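Local coordinates for GP37 (Pseudomonas phage phikz, PDB 5FT0), which inhibits the host RNA degradosome through the ribonuclease RNase E, which probably protects phage RNA from breakdown during infection, at residues Leu176-Ala179 and Tyr180-Phe184. Numbering follows the deposited sequence.
Sequences LILA and YTDYF
Residues 176-179 and 180-184 are successive turns of one alpha helix, joined by four i to i+4 backbone hydrogen bonds: Tyr180 to Leu176, Thr181 to Ile177, Asp182 to Leu178 and Tyr183 to Ala179. The first runs from Tyr180 N to Leu176 O at 3.2 Å.

The Leu176 and Tyr180 side chains run alongside each other. With chi1 at 169°, Leu176 turns CG away from its own N and along the helix toward the next turn. Its CD1 meets the Tyr180 ring at CE1 (3.6 Å) and CD1 (3.8 Å), an apolar contact. Leu176 O sits at the edge of the same ring, in its plane, 3.4 Å from Tyr180 CD1.

Thr181 adds a side-chain bond to the helix. Its OG1 donates to Ile177 O at 2.7 Å, while Thr181 N reaches the same oxygen at 2.8 Å. The amide lies in the carbonyl plane, but the hydroxyl approaches from above it, 47° out. With chi1 at -57°, OG1 lies beside the backbone N and can turn back to the preceding turn. Two donors thus grip one carbonyl, and the hydroxyl proton is used within its own helix. This is a common role for threonine within helices.

The segments belong to helix 158-187, which packs between helix 87-98 and the seven-stranded antiparallel sheet. Ala179, Tyr180 and Tyr183 touch Leu89 of helix 87-98, and the Tyr183 OH hydrogen-bonds to Asp19 O. Toward the sheet, Ile177 meets Phe211 and Ile227, Thr181 touches Phe213, and the rings of Tyr180 and Phe184 meet those of Phe225 and Phe213 respectively, on strands 220-232 and 206-217.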
ATOM      1  N   LEU A 176      -6.940  27.613  -5.578  1.00 36.65           N
ATOM      2  CA  LEU A 176      -7.176  26.660  -4.497  1.00 29.93           C
ATOM      3  C   LEU A 176      -6.667  27.212  -3.172  1.00 31.84           C
ATOM      4  O   LEU A 176      -7.378  27.186  -2.159  1.00 32.06           O
ATOM      5  CB  LEU A 176      -6.506  25.324  -4.820  1.00 33.45           C
ATOM      6  CG  LEU A 176      -6.424  24.300  -3.682  1.00 30.09           C
ATOM      7  CD1 LEU A 176      -7.816  23.876  -3.243  1.00 25.40           C
ATOM      8  CD2 LEU A 176      -5.606  23.089  -4.107  1.00 30.39           C
ATOM      9  N   ILE A 177      -5.435  27.723  -3.164  1.00 31.54           N
ATOM     10  CA  ILE A 177      -4.888  28.350  -1.964  1.00 32.08           C
ATOM     11  C   ILE A 177      -5.751  29.531  -1.544  1.00 33.14           C
ATOM     12  O   ILE A 177      -6.068  29.697  -0.359  1.00 36.51           O
ATOM     13  CB  ILE A 177      -3.428  28.778  -2.205  1.00 25.52           C
ATOM     14  CG1 ILE A 177      -2.564  27.562  -2.547  1.00 36.85           C
ATOM     15  CG2 ILE A 177      -2.876  29.525  -0.993  1.00 23.49           C
ATOM     16  CD1 ILE A 177      -2.622  26.461  -1.512  1.00 37.72           C
ATOM     17  N   LEU A 178      -6.145  30.365  -2.509  1.00 34.14           N
ATOM     18  CA  LEU A 178      -6.957  31.540  -2.211  1.00 36.79           C
ATOM     19  C   LEU A 178      -8.282  31.145  -1.572  1.00 30.28           C
ATOM     20  O   LEU A 178      -8.725  31.764  -0.598  1.00 33.00           O
ATOM     21  CB  LEU A 178      -7.196  32.336  -3.494  1.00 43.94           C
ATOM     22  CG  LEU A 178      -7.113  33.861  -3.430  1.00 56.18           C
ATOM     23  CD1 LEU A 178      -5.688  34.304  -3.128  1.00 50.70           C
ATOM     24  CD2 LEU A 178      -7.603  34.465  -4.738  1.00 59.38           C
ATOM     25  N   ALA A 179      -8.926  30.106  -2.109  1.00 28.32           N
ATOM     26  CA  ALA A 179     -10.207  29.658  -1.573  1.00 25.96           C
ATOM     27  C   ALA A 179     -10.081  29.245  -0.111  1.00 29.39           C
ATOM     28  O   ALA A 179     -10.910  29.619   0.727  1.00 28.18           O
ATOM     29  CB  ALA A 179     -10.749  28.504  -2.416  1.00 27.94           C
ATOM     30  N   TYR A 180      -9.044  28.468   0.214  1.00 29.06           N
ATOM     31  CA  TYR A 180      -8.807  28.104   1.606  1.00 26.23           C
ATOM     32  C   TYR A 180      -8.443  29.325   2.436  1.00 28.63           C
ATOM     33  O   TYR A 180      -8.863  29.443   3.594  1.00 31.86           O
ATOM     34  CB  TYR A 180      -7.708  27.043   1.696  1.00 25.08           C
ATOM     35  CG  TYR A 180      -8.232  25.639   1.548  1.00 25.92           C
ATOM     36  CD1 TYR A 180      -8.455  25.089   0.293  1.00 24.48           C
ATOM     37  CD2 TYR A 180      -8.536  24.873   2.663  1.00 26.00           C
ATOM     38  CE1 TYR A 180      -8.949  23.809   0.154  1.00 25.47           C
ATOM     39  CE2 TYR A 180      -9.031  23.592   2.535  1.00 26.80           C
ATOM     40  CZ  TYR A 180      -9.238  23.065   1.277  1.00 27.43           C
ATOM     41  OH  TYR A 180      -9.732  21.789   1.145  1.00 27.83           O
ATOM     42  N   THR A 181      -7.667  30.245   1.859  1.00 27.76           N
ATOM     43  CA  THR A 181      -7.295  31.462   2.574  1.00 25.47           C
ATOM     44  C   THR A 181      -8.524  32.304   2.897  1.00 32.97           C
ATOM     45  O   THR A 181      -8.686  32.781   4.024  1.00 29.85           O
ATOM     46  CB  THR A 181      -6.295  32.269   1.747  1.00 32.79           C
ATOM     47  OG1 THR A 181      -5.148  31.457   1.461  1.00 34.32           O
ATOM     48  CG2 THR A 181      -5.855  33.512   2.505  1.00 33.66           C
ATOM     49  N   ASP A 182      -9.408  32.487   1.913  1.00 28.95           N
ATOM     50  CA  ASP A 182     -10.616  33.271   2.141  1.00 33.80           C
ATOM     51  C   ASP A 182     -11.557  32.568   3.111  1.00 30.97           C
ATOM     52  O   ASP A 182     -12.134  33.205   4.000  1.00 31.21           O
ATOM     53  CB  ASP A 182     -11.322  33.550   0.813  1.00 35.51           C
ATOM     54  CG  ASP A 182     -10.551  34.515  -0.062  1.00 36.06           C
ATOM     55  OD1 ASP A 182      -9.671  35.228   0.467  1.00 40.39           O
ATOM     56  OD2 ASP A 182     -10.831  34.565  -1.277  1.00 43.61           O
ATOM     57  N   TYR A 183     -11.726  31.251   2.956  1.00 30.65           N
ATOM     58  CA  TYR A 183     -12.645  30.523   3.827  1.00 25.94           C
ATOM     59  C   TYR A 183     -12.236  30.652   5.289  1.00 28.35           C
ATOM     60  O   TYR A 183     -13.073  30.923   6.156  1.00 28.61           O
ATOM     61  CB  TYR A 183     -12.720  29.052   3.423  1.00 28.32           C
ATOM     62  CG  TYR A 183     -13.820  28.318   4.151  1.00 29.78           C
ATOM     63  CD1 TYR A 183     -15.106  28.272   3.634  1.00 22.84           C
ATOM     64  CD2 TYR A 183     -13.579  27.688   5.367  1.00 26.17           C
ATOM     65  CE1 TYR A 183     -16.121  27.613   4.298  1.00 28.95           C
ATOM     66  CE2 TYR A 183     -14.590  27.026   6.042  1.00 23.86           C
ATOM     67  CZ  TYR A 183     -15.859  26.991   5.502  1.00 26.79           C
ATOM     68  OH  TYR A 183     -16.874  26.339   6.166  1.00 26.85           O
ATOM     69  N   PHE A 184     -10.952  30.455   5.586  1.00 25.21           N
ATOM     70  CA  PHE A 184     -10.507  30.560   6.972  1.00 30.71           C
ATOM     71  C   PHE A 184     -10.635  31.987   7.490  1.00 29.18           C
ATOM     72  O   PHE A 184     -11.043  32.201   8.637  1.00 28.53           O
ATOM     73  CB  PHE A 184      -9.067  30.060   7.102  1.00 24.38           C
ATOM     74  CG  PHE A 184      -8.969  28.604   7.457  1.00 28.69           C
ATOM     75  CD1 PHE A 184      -9.063  27.625   6.477  1.00 26.55           C
ATOM     76  CD2 PHE A 184      -8.796  28.211   8.775  1.00 23.36           C
ATOM     77  CE1 PHE A 184      -8.979  26.281   6.807  1.00 25.55           C
ATOM     78  CE2 PHE A 184      -8.714  26.871   9.114  1.00 24.71           C
ATOM     79  CZ  PHE A 184      -8.803  25.903   8.128  1.00 21.45           C
TER